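Thiosulfate sulfurtransferase TUM1 (Saccharomyces cerevisiae, PDB 3UTN) accepts persulfide sulfur from NFS1 and transfers it to UBA4 for 2-thiolation of the wobble uridine of tRNAs. Local coordinates at residues S127-W132 with L305-W310; D182-D187 with I290-L295; Y91-P96 with T284-V289. All coordinates share one frame; numbering follows the deposited sequence.

Contact 1 (S127-W132 with L305-W310); sequences SPRCAW and LYDGSW
At the buried junction of the two rhodanese domains, Arg129 on helix 127-136 reaches across to Asp307, which follows the C-terminal domain's strand 303-306. The guanidinium meets the carboxylate end-on, and both terminal nitrogens converge on a single oxygen. Arg129 NH1 lies 2.5 Å from Asp307 OD1, short for such a bond. Arg129 NH2 lies 2.8 Å from Asp307 OD1, on its syn side but well out of the carboxylate plane. Both approach from one face of the carboxylate, whose plane is turned 37° from that of the guanidinium, so this is not the flat, two-oxygen pairing. A third bond, from Arg129 NH2 to Asp307 OD2 at 3.3 Å, is weak; the firmer partner of OD2 is the backbone N of Phe95. Arginine suits the place because its long chain, bent at chi2 (78°), carries a charge from the helix over to the acid, while aspartate is short enough to keep its carboxylate close to the backbone of the turn.

Such an acid just beyond a parallel strand sits at the C-terminal edge of the sheet, where rhodanese domains place their active site. Here Ser309 OG donates to Tyr306 O (2.6 Å) and also bonds to the backbone N of the persulfide-forming Cys282.

Beside the ion pair, Leu305 and Trp132 pack carbon against carbon, with Leu305 CD2 3.3 Å from Trp132 CH2. The same methyl, Leu305 CD2, touches Arg129 NH1 at 3.1 Å. A broad, flat tryptophan suits its place because Trp132 CZ3 also stands 3.4 Å above the centre of the Arg129 guanidinium plane, which helps keep that group from turning. A chi1 of 171° swings the indole away from the backbone N, and its six-membered ring reaches Leu305, while Trp132 NE1 bonds to Glu184 OE2.

Contact 2 (D182-D187 with I290-L295); sequences DKEIVD and IIKTAL. With DMS (dimethyl sulfoxide), chain F.
The carboxylate of Glu184 is the flat group that carries this contact: Lys292 NZ comes to its OE2 at the edge, close to the carboxylate plane, and neither face is overlaid by residues 290-295. Glu184 OE2 lies 2.4 Å from Lys292 NZ, whereas Glu184 OE1 stands back at 3.8 Å from that nitrogen. The pair is a salt bridge, although the very short separation makes its exact length doubtful. A second flat group, the carboxylate of Asp182, has over one face the oxygen of a dimethyl sulfoxide molecule, probably from the crystallisation liquor: Asp182 OD1 is 2.8 Å from the sulfoxide oxygen, to which Asp182 N gives a weak hydrogen bond.

Lys292 suits its position because its reach lets a residue rooted on a buried helix face bring charge to the acid. The chain is extended as far as CE and then bends (chi4 -62°), which turns NZ onto the carboxylate oxygen. Glu184, its chain folded at chi2 (-72°), meets it; the two side chains cross at about a right angle. OE2 also accepts a bond from Trp132 NE1, and NZ has a second salt bridge to Glu296. Held between two acids, the lysine probably keeps its positive charge.

Glu184 closes the short helix 181-184, and Ile185 leaves helical geometry to begin the edge strand 185-186. That strand runs parallel to strand 303-306, against which the aliphatic part of Lys292 packs. Helix 286-297 lies over the same sheet, and Trp132, from helix 127-136 of the N-terminal domain, touches both Ile185 and Lys292.

Contact 3 (Y91-P96 with T284-V289); sequences YPHMFP and TGVSGV
Two irregular backbones meet where Pro92 and Thr284 bring their CA atoms to 5.4 Å, with no hydrogen bond between the segments and with Gly285 holding a positive phi (99°) that a side chain would jam against the preceding carbonyl. The carbonyl oxygens Pro92 O and Thr284 O come to 3.1 Å, two acceptors without a bond. Most of the contact is made by side chains. Pro92 CG presses on Thr284 CG2 at 3.4 Å, tighter than a usual carbon contact. The proline ring offers a rigid, compact surface for that methyl.

Thr284 also faces His93. The imidazole presents its edge, near its plane, to the hydroxyl, with His93 CD2 at 3.2 Å from Thr284 OG1. One face of the ring takes the methyl of Val286: CG1 sits 3.7 Å from the His93 ring centroid and 26° off its normal, a CH-pi contact that holds for one of the two modelled valine conformers and is to that extent uncertain. With CG anti to its own carbonyl carbon (chi1 -56°), His93 lays its ring alongside Thr284, the two side chains pointing the same way. Without the imidazole, as with an alanine here, the Thr284 hydroxyl would probably lose its ring-edge neighbour and a gap would be likely to open beside Val286. Elsewhere the imidazole meets the ring of Trp54 edge to face.

Thr284 and Gly285 belong to the loop that begins at Cys282, which carries the persulfide during sulfur transfer, and the threonine side chain lies about 4 Å from that of the cysteine. The loop leaves strand 278-281, and Val286 opens helix 286-297. Against it lies the N-terminal domain's loop between strand 77-78 and helix 98-107, with Pro92 also resting on Thr311 of helix 309-317.

Overall arrangement
Asp307 OD2, bonded to Phe95 N, ties contact 1 to contact 3, and backbone bonds of Leu305 with Glu184 and Val186 tie it to contact 2. Contacts 1 and 3 have centres about 5 Å apart, contacts 1 and 2 about 7 Å, and contacts 2 and 3 about 10 Å. Contacts 2 and 3 share helix 286-297, while contacts 1 and 2 reach neighbouring strands of the C-terminal domain's parallel sheet. Along the chain contact 2 is nested within contact 1, and contact 3 crosses both. Contacts 1 and 3 bring N-terminal rhodanese elements against the C-terminal domain, which alone holds the catalytic cysteine; the non-catalytic domain thus probably helps to wall the active site.

Contact 1 (S127-W132 with L305-W310)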
ATOM      1  N   SER A 127      -4.006   3.822  -0.523  1.00 18.32           N
ATOM      2  CA  SER A 127      -3.240   4.837   0.166  1.00 18.07           C
ATOM      3  C   SER A 127      -1.978   4.261   0.794  1.00 17.52           C
ATOM      4  O   SER A 127      -0.934   4.887   0.706  1.00 17.74           O
ATOM      5  CB  SER A 127      -4.087   5.586   1.187  1.00 18.05           C
ATOM      6  OG  SER A 127      -4.643   4.700   2.127  1.00 18.46           O
ATOM      7  N   PRO A 128      -2.049   3.052   1.396  1.00 17.46           N
ATOM      8  CA  PRO A 128      -0.809   2.541   1.959  1.00 17.73           C
ATOM      9  C   PRO A 128       0.223   2.355   0.868  1.00 17.94           C
ATOM     10  O   PRO A 128       1.366   2.755   1.036  1.00 17.98           O
ATOM     11  CB  PRO A 128      -1.219   1.193   2.553  1.00 17.60           C
ATOM     12  CG  PRO A 128      -2.679   1.330   2.808  1.00 17.59           C
ATOM     13  CD  PRO A 128      -3.161   2.116   1.634  1.00 17.65           C
ATOM     14  N   ARG A 129      -0.195   1.764  -0.248  1.00 18.33           N
ATOM     15  CA  ARG A 129       0.665   1.606  -1.402  1.00 19.03           C
ATOM     16  C   ARG A 129       1.285   2.940  -1.758  1.00 18.60           C
ATOM     17  O   ARG A 129       2.484   3.039  -1.992  1.00 18.61           O
ATOM     18  CB  ARG A 129      -0.144   1.104  -2.590  1.00 19.88           C
ATOM     19  CG  ARG A 129       0.623   1.142  -3.890  1.00 20.54           C
ATOM     20  CD  ARG A 129       1.576  -0.029  -3.934  1.00 21.37           C
ATOM     21  NE  ARG A 129       2.489   0.068  -5.053  1.00 21.84           N
ATOM     22  CZ  ARG A 129       3.224  -0.942  -5.491  1.00 22.61           C
ATOM     23  NH1 ARG A 129       3.131  -2.124  -4.907  1.00 22.99           N
ATOM     24  NH2 ARG A 129       4.041  -0.771  -6.516  1.00 23.05           N
ATOM     25  N   CYS A 130       0.444   3.963  -1.800  1.00 18.60           N
ATOM     26  CA  CYS A 130       0.888   5.287  -2.145  1.00 18.69           C
ATOM     27  C   CYS A 130       1.821   5.875  -1.096  1.00 18.10           C
ATOM     28  O   CYS A 130       2.897   6.361  -1.428  1.00 17.34           O
ATOM     29  CB  CYS A 130      -0.301   6.200  -2.330  1.00 19.11           C
ATOM     30  SG  CYS A 130       0.234   7.900  -2.475  1.00 20.74           S
ATOM     31  N   ALA A 131       1.404   5.842   0.167  1.00 17.83           N
ATOM     32  CA  ALA A 131       2.235   6.356   1.253  1.00 17.99           C
ATOM     33  C   ALA A 131       3.574   5.649   1.198  1.00 18.25           C
ATOM     34  O   ALA A 131       4.636   6.261   1.287  1.00 18.79           O
ATOM     35  CB  ALA A 131       1.568   6.120   2.594  1.00 17.93           C
ATOM     36  N   TRP A 132       3.501   4.346   1.012  1.00 18.30           N
ATOM     37  CA  TRP A 132       4.675   3.530   0.944  1.00 19.25           C
ATOM     38  C   TRP A 132       5.521   3.896  -0.237  1.00 19.45           C
ATOM     39  O   TRP A 132       6.719   4.043  -0.098  1.00 19.49           O
ATOM     40  CB  TRP A 132       4.241   2.099   0.899  1.00 19.82           C
ATOM     41  CG  TRP A 132       5.322   1.134   0.610  1.00 20.78           C
ATOM     42  CD1 TRP A 132       6.292   0.652   1.479  1.00 21.04           C
ATOM     43  CD2 TRP A 132       5.555   0.459  -0.647  1.00 20.91           C
ATOM     44  NE1 TRP A 132       7.094  -0.251   0.846  1.00 21.44           N
ATOM     45  CE2 TRP A 132       6.706  -0.414  -0.433  1.00 21.27           C
ATOM     46  CE3 TRP A 132       4.956   0.496  -1.893  1.00 21.04           C
ATOM     47  CZ2 TRP A 132       7.214  -1.206  -1.435  1.00 21.19           C
ATOM     48  CZ3 TRP A 132       5.476  -0.316  -2.897  1.00 21.15           C
ATOM     49  CH2 TRP A 132       6.582  -1.138  -2.671  1.00 21.14           C
ATOM     50  N   LEU A 305       7.767  -5.551   0.499  1.00 21.99           N
ATOM     51  CA  LEU A 305       6.692  -5.888  -0.376  1.00 21.27           C
ATOM     52  C   LEU A 305       7.274  -6.604  -1.559  1.00 21.49           C
ATOM     53  O   LEU A 305       8.163  -6.086  -2.235  1.00 21.78           O
ATOM     54  CB  LEU A 305       5.965  -4.642  -0.845  1.00 20.72           C
ATOM     55  CG  LEU A 305       4.837  -4.980  -1.811  1.00 21.03           C
ATOM     56  CD1 LEU A 305       3.587  -5.363  -1.044  1.00 21.22           C
ATOM     57  CD2 LEU A 305       4.580  -3.797  -2.711  1.00 21.32           C
ATOM     58  N   TYR A 306       6.771  -7.801  -1.804  1.00 21.24           N
ATOM     59  CA  TYR A 306       7.007  -8.440  -3.064  1.00 21.92           C
ATOM     60  C   TYR A 306       6.081  -7.720  -4.025  1.00 21.70           C
ATOM     61  O   TYR A 306       4.903  -8.034  -4.133  1.00 21.17           O
ATOM     62  CB  TYR A 306       6.704  -9.933  -3.003  1.00 21.95           C
ATOM     63  CG  TYR A 306       6.718 -10.574  -4.363  1.00 22.33           C
ATOM     64  CD1 TYR A 306       7.559 -10.096  -5.365  1.00 22.85           C
ATOM     65  CD2 TYR A 306       5.897 -11.651  -4.650  1.00 21.91           C
ATOM     66  CE1 TYR A 306       7.583 -10.679  -6.611  1.00 23.05           C
ATOM     67  CE2 TYR A 306       5.920 -12.246  -5.900  1.00 22.79           C
ATOM     68  CZ  TYR A 306       6.760 -11.746  -6.872  1.00 22.73           C
ATOM     69  OH  TYR A 306       6.790 -12.313  -8.114  1.00 24.34           O
ATOM     70  N   ASP A 307       6.634  -6.729  -4.706  1.00 21.79           N
ATOM     71  CA  ASP A 307       5.827  -5.844  -5.508  1.00 22.44           C
ATOM     72  C   ASP A 307       5.196  -6.602  -6.661  1.00 22.79           C
ATOM     73  O   ASP A 307       3.994  -6.499  -6.884  1.00 22.71           O
ATOM     74  CB  ASP A 307       6.661  -4.675  -6.003  1.00 23.24           C
ATOM     75  CG  ASP A 307       5.831  -3.616  -6.666  1.00 23.55           C
ATOM     76  OD1 ASP A 307       4.623  -3.521  -6.371  1.00 23.67           O
ATOM     77  OD2 ASP A 307       6.391  -2.876  -7.487  1.00 24.66           O
ATOM     78  N   GLY A 308       6.007  -7.390  -7.365  1.00 23.36           N
ATOM     79  CA  GLY A 308       5.517  -8.201  -8.474  1.00 23.08           C
ATOM     80  C   GLY A 308       4.293  -8.961  -8.031  1.00 23.01           C
ATOM     81  O   GLY A 308       3.316  -9.099  -8.774  1.00 22.96           O
ATOM     82  N   SER A 309       4.353  -9.434  -6.790  1.00 23.22           N
ATOM     83  CA  SER A 309       3.243 -10.117  -6.156  1.00 23.18           C
ATOM     84  C   SER A 309       2.783 -11.310  -6.977  1.00 23.57           C
ATOM     85  O   SER A 309       3.496 -11.788  -7.870  1.00 22.76           O
ATOM     86  CB  SER A 309       2.100  -9.141  -5.868  1.00 23.60           C
ATOM     87  OG  SER A 309       2.372  -8.419  -4.684  1.00 24.22           O
ATOM     88  N   TRP A 310       1.582 -11.772  -6.674  1.00 23.72           N
ATOM     89  CA  TRP A 310       1.079 -13.004  -7.225  1.00 24.43           C
ATOM     90  C   TRP A 310       1.067 -13.000  -8.720  1.00 24.70           C
ATOM     91  O   TRP A 310       1.450 -13.982  -9.351  1.00 24.76           O
ATOM     92  CB  TRP A 310      -0.308 -13.284  -6.694  1.00 25.26           C
ATOM     93  CG  TRP A 310      -0.820 -14.589  -7.199  1.00 25.91           C
ATOM     94  CD1 TRP A 310      -1.945 -14.818  -7.969  1.00 26.51           C
ATOM     95  CD2 TRP A 310      -0.205 -15.899  -7.017  1.00 26.09           C
ATOM     96  NE1 TRP A 310      -2.080 -16.150  -8.246  1.00 26.35           N
ATOM     97  CE2 TRP A 310      -1.069 -16.853  -7.704  1.00 26.17           C
ATOM     98  CE3 TRP A 310       0.928 -16.361  -6.363  1.00 25.66           C
ATOM     99  CZ2 TRP A 310      -0.787 -18.208  -7.732  1.00 26.63           C
ATOM    100  CZ3 TRP A 310       1.203 -17.723  -6.405  1.00 25.43           C
ATOM    101  CH2 TRP A 310       0.364 -18.623  -7.068  1.00 26.54           C
TER

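Contact 2 (D182-D187 with I290-L295)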
ATOM      1  N   ASP A 182      15.335  -1.314  -2.431  1.00 34.11           N
ATOM      2  CA  ASP A 182      16.196  -2.385  -1.936  1.00 35.57           C
ATOM      3  C   ASP A 182      15.787  -2.877  -0.547  1.00 34.05           C
ATOM      4  O   ASP A 182      15.870  -4.066  -0.258  1.00 34.53           O
ATOM      5  CB  ASP A 182      17.667  -1.940  -1.945  1.00 39.02           C
ATOM      6  CG  ASP A 182      17.925  -0.698  -1.086  1.00 42.26           C
ATOM      7  OD1 ASP A 182      16.963   0.040  -0.758  1.00 44.27           O
ATOM      8  OD2 ASP A 182      19.104  -0.455  -0.740  1.00 44.89           O
ATOM      9  N   LYS A 183      15.349  -1.958   0.309  1.00 32.52           N
ATOM     10  CA  LYS A 183      14.947  -2.311   1.664  1.00 31.09           C
ATOM     11  C   LYS A 183      13.473  -2.674   1.748  1.00 29.28           C
ATOM     12  O   LYS A 183      13.017  -3.221   2.750  1.00 28.82           O
ATOM     13  CB  LYS A 183      15.236  -1.155   2.627  1.00 33.69           C
ATOM     14  CG  LYS A 183      16.670  -1.099   3.131  1.00 35.92           C
ATOM     15  CD  LYS A 183      16.815  -0.116   4.288  1.00 37.75           C
ATOM     16  CE  LYS A 183      16.881   1.328   3.808  1.00 38.55           C
ATOM     17  NZ  LYS A 183      16.791   2.311   4.926  1.00 39.15           N
ATOM     18  N   GLU A 184      12.725  -2.360   0.699  1.00 27.06           N
ATOM     19  CA  GLU A 184      11.272  -2.343   0.800  1.00 26.00           C
ATOM     20  C   GLU A 184      10.583  -3.269  -0.162  1.00 25.26           C
ATOM     21  O   GLU A 184       9.450  -3.681   0.068  1.00 24.93           O
ATOM     22  CB  GLU A 184      10.771  -0.926   0.568  1.00 24.92           C
ATOM     23  CG  GLU A 184      11.088  -0.013   1.729  1.00 25.84           C
ATOM     24  CD  GLU A 184      10.228  -0.330   2.929  1.00 26.24           C
ATOM     25  OE1 GLU A 184      10.741  -0.272   4.056  1.00 27.48           O
ATOM     26  OE2 GLU A 184       9.039  -0.643   2.734  1.00 26.18           O
ATOM     27  N   ILE A 185      11.264  -3.566  -1.258  1.00 25.04           N
ATOM     28  CA  ILE A 185      10.664  -4.311  -2.339  1.00 25.58           C
ATOM     29  C   ILE A 185      11.464  -5.568  -2.562  1.00 26.22           C
ATOM     30  O   ILE A 185      12.669  -5.515  -2.804  1.00 27.31           O
ATOM     31  CB  ILE A 185      10.613  -3.481  -3.636  1.00 24.95           C
ATOM     32  CG1 ILE A 185       9.755  -2.236  -3.420  1.00 24.89           C
ATOM     33  CG2 ILE A 185      10.107  -4.324  -4.801  1.00 24.66           C
ATOM     34  CD1 ILE A 185       9.777  -1.248  -4.554  1.00 25.11           C
ATOM     35  N   VAL A 186      10.785  -6.700  -2.457  1.00 26.41           N
ATOM     36  CA  VAL A 186      11.380  -7.956  -2.842  1.00 26.82           C
ATOM     37  C   VAL A 186      11.127  -8.083  -4.325  1.00 26.73           C
ATOM     38  O   VAL A 186      10.001  -7.928  -4.786  1.00 26.44           O
ATOM     39  CB  VAL A 186      10.749  -9.157  -2.131  1.00 26.95           C
ATOM     40  CG1 VAL A 186      11.668 -10.357  -2.260  0.98 26.74           C
ATOM     41  CG2 VAL A 186      10.497  -8.840  -0.670  0.88 26.97           C
ATOM     42  N   ASP A 187      12.194  -8.324  -5.071  1.00 27.59           N
ATOM     43  CA  ASP A 187      12.071  -8.552  -6.490  1.00 28.37           C
ATOM     44  C   ASP A 187      11.758 -10.015  -6.703  1.00 27.78           C
ATOM     45  O   ASP A 187      11.954 -10.843  -5.809  1.00 26.34           O
ATOM     46  CB  ASP A 187      13.357  -8.154  -7.212  1.00 30.35           C
ATOM     47  CG  ASP A 187      13.580  -6.657  -7.222  0.51 31.21           C
ATOM     48  OD1 ASP A 187      12.620  -5.898  -6.957  0.68 31.77           O
ATOM     49  OD2 ASP A 187      14.720  -6.236  -7.504  0.82 32.69           O
ATOM     50  N   ILE A 290      -0.924  -2.790   2.199  1.00 18.49           N
ATOM     51  CA  ILE A 290      -1.890  -2.642   3.266  1.00 18.49           C
ATOM     52  C   ILE A 290      -1.426  -3.481   4.444  1.00 18.58           C
ATOM     53  O   ILE A 290      -1.316  -2.982   5.562  1.00 18.59           O
ATOM     54  CB  ILE A 290      -3.299  -3.070   2.849  1.00 18.78           C
ATOM     55  CG1 ILE A 290      -3.773  -2.237   1.655  1.00 18.60           C
ATOM     56  CG2 ILE A 290      -4.249  -2.948   4.036  1.00 18.66           C
ATOM     57  CD1 ILE A 290      -5.054  -2.745   1.036  1.00 19.68           C
ATOM     58  N   ILE A 291      -1.121  -4.748   4.185  1.00 18.57           N
ATOM     59  CA  ILE A 291      -0.709  -5.621   5.272  1.00 18.81           C
ATOM     60  C   ILE A 291       0.695  -5.321   5.708  1.00 18.93           C
ATOM     61  O   ILE A 291       0.997  -5.387   6.885  1.00 19.33           O
ATOM     62  CB  ILE A 291      -0.894  -7.117   4.966  1.00 18.85           C
ATOM     63  CG1 ILE A 291      -0.026  -7.584   3.798  1.00 18.59           C
ATOM     64  CG2 ILE A 291      -2.359  -7.390   4.713  1.00 18.98           C
ATOM     65  CD1 ILE A 291       0.101  -9.092   3.724  1.00 18.30           C
ATOM     66  N   LYS A 292       1.545  -4.971   4.750  1.00 19.32           N
ATOM     67  CA  LYS A 292       2.900  -4.583   5.059  1.00 19.80           C
ATOM     68  C   LYS A 292       2.857  -3.454   6.083  1.00 19.43           C
ATOM     69  O   LYS A 292       3.558  -3.479   7.087  1.00 19.65           O
ATOM     70  CB  LYS A 292       3.593  -4.127   3.787  1.00 20.44           C
ATOM     71  CG  LYS A 292       4.955  -3.522   4.007  1.00 21.56           C
ATOM     72  CD  LYS A 292       5.551  -3.129   2.676  1.00 22.74           C
ATOM     73  CE  LYS A 292       7.003  -2.763   2.853  1.00 23.56           C
ATOM     74  NZ  LYS A 292       7.137  -1.588   3.749  1.00 24.44           N
ATOM     75  N   THR A 293       2.002  -2.480   5.813  1.00 19.25           N
ATOM     76  CA  THR A 293       1.846  -1.320   6.663  1.00 19.73           C
ATOM     77  C   THR A 293       1.294  -1.714   8.016  1.00 19.28           C
ATOM     78  O   THR A 293       1.775  -1.229   9.040  1.00 19.51           O
ATOM     79  CB  THR A 293       0.941  -0.288   5.982  1.00 19.84           C
ATOM     80  OG1 THR A 293       1.565   0.114   4.759  1.00 19.83           O
ATOM     81  CG2 THR A 293       0.731   0.920   6.863  1.00 20.00           C
ATOM     82  N   ALA A 294       0.307  -2.606   8.013  1.00 19.52           N
ATOM     83  CA  ALA A 294      -0.258  -3.138   9.248  1.00 20.08           C
ATOM     84  C   ALA A 294       0.813  -3.843  10.065  1.00 20.82           C
ATOM     85  O   ALA A 294       0.888  -3.665  11.277  1.00 20.93           O
ATOM     86  CB  ALA A 294      -1.395  -4.085   8.950  1.00 19.38           C
ATOM     87  N   LEU A 295       1.647  -4.627   9.386  1.00 21.00           N
ATOM     88  CA  LEU A 295       2.730  -5.345  10.044  1.00 21.92           C
ATOM     89  C   LEU A 295       3.733  -4.381  10.646  1.00 22.35           C
ATOM     90  O   LEU A 295       4.108  -4.507  11.807  1.00 22.63           O
ATOM     91  CB  LEU A 295       3.415  -6.291   9.065  1.00 21.64           C
ATOM     92  CG  LEU A 295       2.488  -7.352   8.482  1.00 21.74           C
ATOM     93  CD1 LEU A 295       3.248  -8.241   7.525  1.00 22.20           C
ATOM     94  CD2 LEU A 295       1.835  -8.178   9.579  1.00 22.40           C
TER
HETATM   95  S   DMS F 405      17.798   1.382  -4.185  1.00 68.67           S
HETATM   96  O   DMS F 405      16.884   1.657  -3.041  1.00 64.65           O
HETATM   97  C1  DMS F 405      16.886   1.211  -5.630  1.00 65.24           C
HETATM   98  C2  DMS F 405      18.698   2.810  -4.557  1.00 66.82           C

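Contact 3 (Y91-P96 with T284-V289)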
ATOM      1  N   TYR A  91       3.324  -6.452 -15.388  1.00 31.67           N
ATOM      2  CA  TYR A  91       2.700  -6.749 -14.112  1.00 30.30           C
ATOM      3  C   TYR A  91       2.048  -5.493 -13.571  1.00 29.59           C
ATOM      4  O   TYR A  91       2.578  -4.398 -13.735  1.00 30.26           O
ATOM      5  CB  TYR A  91       3.737  -7.331 -13.144  1.00 30.27           C
ATOM      6  CG  TYR A  91       4.653  -8.287 -13.865  1.00 30.63           C
ATOM      7  CD1 TYR A  91       4.150  -9.462 -14.418  1.00 30.55           C
ATOM      8  CD2 TYR A  91       6.000  -7.990 -14.052  1.00 30.38           C
ATOM      9  CE1 TYR A  91       4.969 -10.336 -15.108  1.00 30.79           C
ATOM     10  CE2 TYR A  91       6.828  -8.859 -14.745  1.00 31.37           C
ATOM     11  CZ  TYR A  91       6.303 -10.030 -15.266  1.00 31.21           C
ATOM     12  OH  TYR A  91       7.102 -10.900 -15.959  1.00 32.28           O
ATOM     13  N   PRO A  92       0.873  -5.650 -12.952  1.00 28.83           N
ATOM     14  CA  PRO A  92       0.110  -4.527 -12.438  1.00 28.93           C
ATOM     15  C   PRO A  92       0.801  -3.852 -11.262  1.00 28.04           C
ATOM     16  O   PRO A  92       1.540  -4.502 -10.517  1.00 27.06           O
ATOM     17  CB  PRO A  92      -1.207  -5.167 -11.982  1.00 29.12           C
ATOM     18  CG  PRO A  92      -0.898  -6.609 -11.794  1.00 29.19           C
ATOM     19  CD  PRO A  92       0.172  -6.932 -12.781  1.00 28.93           C
ATOM     20  N   HIS A  93       0.566  -2.550 -11.132  1.00 28.18           N
ATOM     21  CA  HIS A  93       0.943  -1.774  -9.955  1.00 28.28           C
ATOM     22  C   HIS A  93       2.355  -1.976  -9.540  1.00 28.14           C
ATOM     23  O   HIS A  93       2.653  -2.084  -8.352  1.00 28.35           O
ATOM     24  CB  HIS A  93       0.016  -2.102  -8.801  1.00 30.17           C
ATOM     25  CG  HIS A  93      -1.427  -1.880  -9.126  1.00 32.03           C
ATOM     26  ND1 HIS A  93      -1.894  -0.690  -9.539  1.00 33.76           N
ATOM     27  CD2 HIS A  93      -2.513  -2.743  -9.100  1.00 33.30           C
ATOM     28  CE1 HIS A  93      -3.210  -0.784  -9.767  1.00 33.92           C
ATOM     29  NE2 HIS A  93      -3.590  -2.042  -9.497  1.00 34.46           N
ATOM     30  N   MET A  94       3.239  -2.038 -10.525  1.00 26.72           N
ATOM     31  CA  MET A  94       4.640  -2.189 -10.246  1.00 26.99           C
ATOM     32  C   MET A  94       5.183  -0.850  -9.845  1.00 26.00           C
ATOM     33  O   MET A  94       4.807   0.179 -10.402  1.00 26.18           O
ATOM     34  CB  MET A  94       5.390  -2.754 -11.445  1.00 27.14           C
ATOM     35  CG  MET A  94       5.042  -4.208 -11.703  1.00 28.13           C
ATOM     36  SD  MET A  94       5.106  -5.192 -10.198  1.00 28.60           S
ATOM     37  CE  MET A  94       6.876  -5.213  -9.905  1.00 27.46           C
ATOM     38  N   PHE A  95       6.057  -0.879  -8.856  1.00 25.93           N
ATOM     39  CA  PHE A  95       6.608   0.324  -8.298  1.00 25.47           C
ATOM     40  C   PHE A  95       7.119   1.230  -9.400  1.00 25.99           C
ATOM     41  O   PHE A  95       7.767   0.756 -10.336  1.00 26.29           O
ATOM     42  CB  PHE A  95       7.738  -0.015  -7.350  1.00 25.61           C
ATOM     43  CG  PHE A  95       8.016   1.068  -6.378  1.00 25.65           C
ATOM     44  CD1 PHE A  95       7.206   1.224  -5.265  1.00 25.02           C
ATOM     45  CD2 PHE A  95       9.052   1.956  -6.593  1.00 25.58           C
ATOM     46  CE1 PHE A  95       7.444   2.238  -4.365  1.00 25.51           C
ATOM     47  CE2 PHE A  95       9.291   2.977  -5.698  1.00 25.78           C
ATOM     48  CZ  PHE A  95       8.485   3.123  -4.589  1.00 25.81           C
ATOM     49  N   PRO A  96       6.811   2.534  -9.310  1.00 26.05           N
ATOM     50  CA  PRO A  96       7.248   3.398 -10.389  1.00 26.41           C
ATOM     51  C   PRO A  96       8.756   3.514 -10.434  1.00 27.33           C
ATOM     52  O   PRO A  96       9.434   3.312  -9.426  1.00 27.04           O
ATOM     53  CB  PRO A  96       6.631   4.754 -10.031  1.00 26.03           C
ATOM     54  CG  PRO A  96       6.419   4.700  -8.561  1.00 25.80           C
ATOM     55  CD  PRO A  96       6.041   3.272  -8.293  1.00 25.91           C
ATOM     56  N   THR A 284      -1.111  -7.895  -6.770  1.00 29.29           N
ATOM     57  CA  THR A 284      -0.545  -6.849  -7.607  1.00 30.98           C
ATOM     58  C   THR A 284       0.447  -5.961  -6.863  1.00 31.17           C
ATOM     59  O   THR A 284       1.114  -5.128  -7.472  1.00 31.70           O
ATOM     60  CB  THR A 284      -1.665  -5.953  -8.178  1.00 32.41           C
ATOM     61  OG1 THR A 284      -2.337  -5.290  -7.103  1.00 34.03           O
ATOM     62  CG2 THR A 284      -2.686  -6.773  -8.949  1.00 32.51           C
ATOM     63  N   GLY A 285       0.531  -6.126  -5.546  1.00 30.57           N
ATOM     64  CA  GLY A 285       1.435  -5.324  -4.732  1.00 29.73           C
ATOM     65  C   GLY A 285       0.770  -4.155  -4.031  1.00 29.61           C
ATOM     66  O   GLY A 285       1.397  -3.510  -3.188  1.00 29.90           O
ATOM     67  N   VAL A 286      -0.488  -3.866  -4.369  1.00 28.01           N
ATOM     68  CA  VAL A 286      -1.196  -2.756  -3.725  0.52 27.32           C
ATOM     69  C   VAL A 286      -1.694  -3.135  -2.331  1.00 26.24           C
ATOM     70  O   VAL A 286      -1.341  -2.487  -1.352  1.00 25.40           O
ATOM     71  CB  VAL A 286      -2.329  -2.154  -4.593  0.52 27.79           C
ATOM     72  CG1 VAL A 286      -1.742  -1.426  -5.794  0.52 27.77           C
ATOM     73  CG2 VAL A 286      -3.337  -3.211  -5.034  0.52 28.47           C
ATOM     74  N   SER A 287      -2.488  -4.198  -2.241  1.00 25.03           N
ATOM     75  CA  SER A 287      -3.017  -4.628  -0.962  1.00 23.74           C
ATOM     76  C   SER A 287      -1.921  -5.237  -0.101  1.00 22.69           C
ATOM     77  O   SER A 287      -2.042  -5.294   1.119  1.00 21.83           O
ATOM     78  CB  SER A 287      -4.173  -5.605  -1.148  1.00 23.95           C
ATOM     79  OG  SER A 287      -3.705  -6.846  -1.602  1.00 25.01           O
ATOM     80  N   GLY A 288      -0.852  -5.700  -0.744  1.00 21.90           N
ATOM     81  CA  GLY A 288       0.316  -6.181  -0.025  1.00 20.80           C
ATOM     82  C   GLY A 288       0.867  -5.100   0.886  1.00 19.77           C
ATOM     83  O   GLY A 288       1.339  -5.383   1.978  1.00 19.72           O
ATOM     84  N   VAL A 289       0.806  -3.854   0.437  1.00 19.10           N
ATOM     85  CA  VAL A 289       1.299  -2.760   1.247  1.00 19.12           C
ATOM     86  C   VAL A 289       0.351  -2.489   2.402  1.00 18.58           C
ATOM     87  O   VAL A 289       0.769  -2.029   3.456  1.00 18.14           O
ATOM     88  CB  VAL A 289       1.515  -1.478   0.441  1.00 19.17           C
ATOM     89  CG1 VAL A 289       2.022  -0.382   1.357  1.00 18.97           C
ATOM     90  CG2 VAL A 289       2.517  -1.733  -0.672  1.00 19.50           C
TER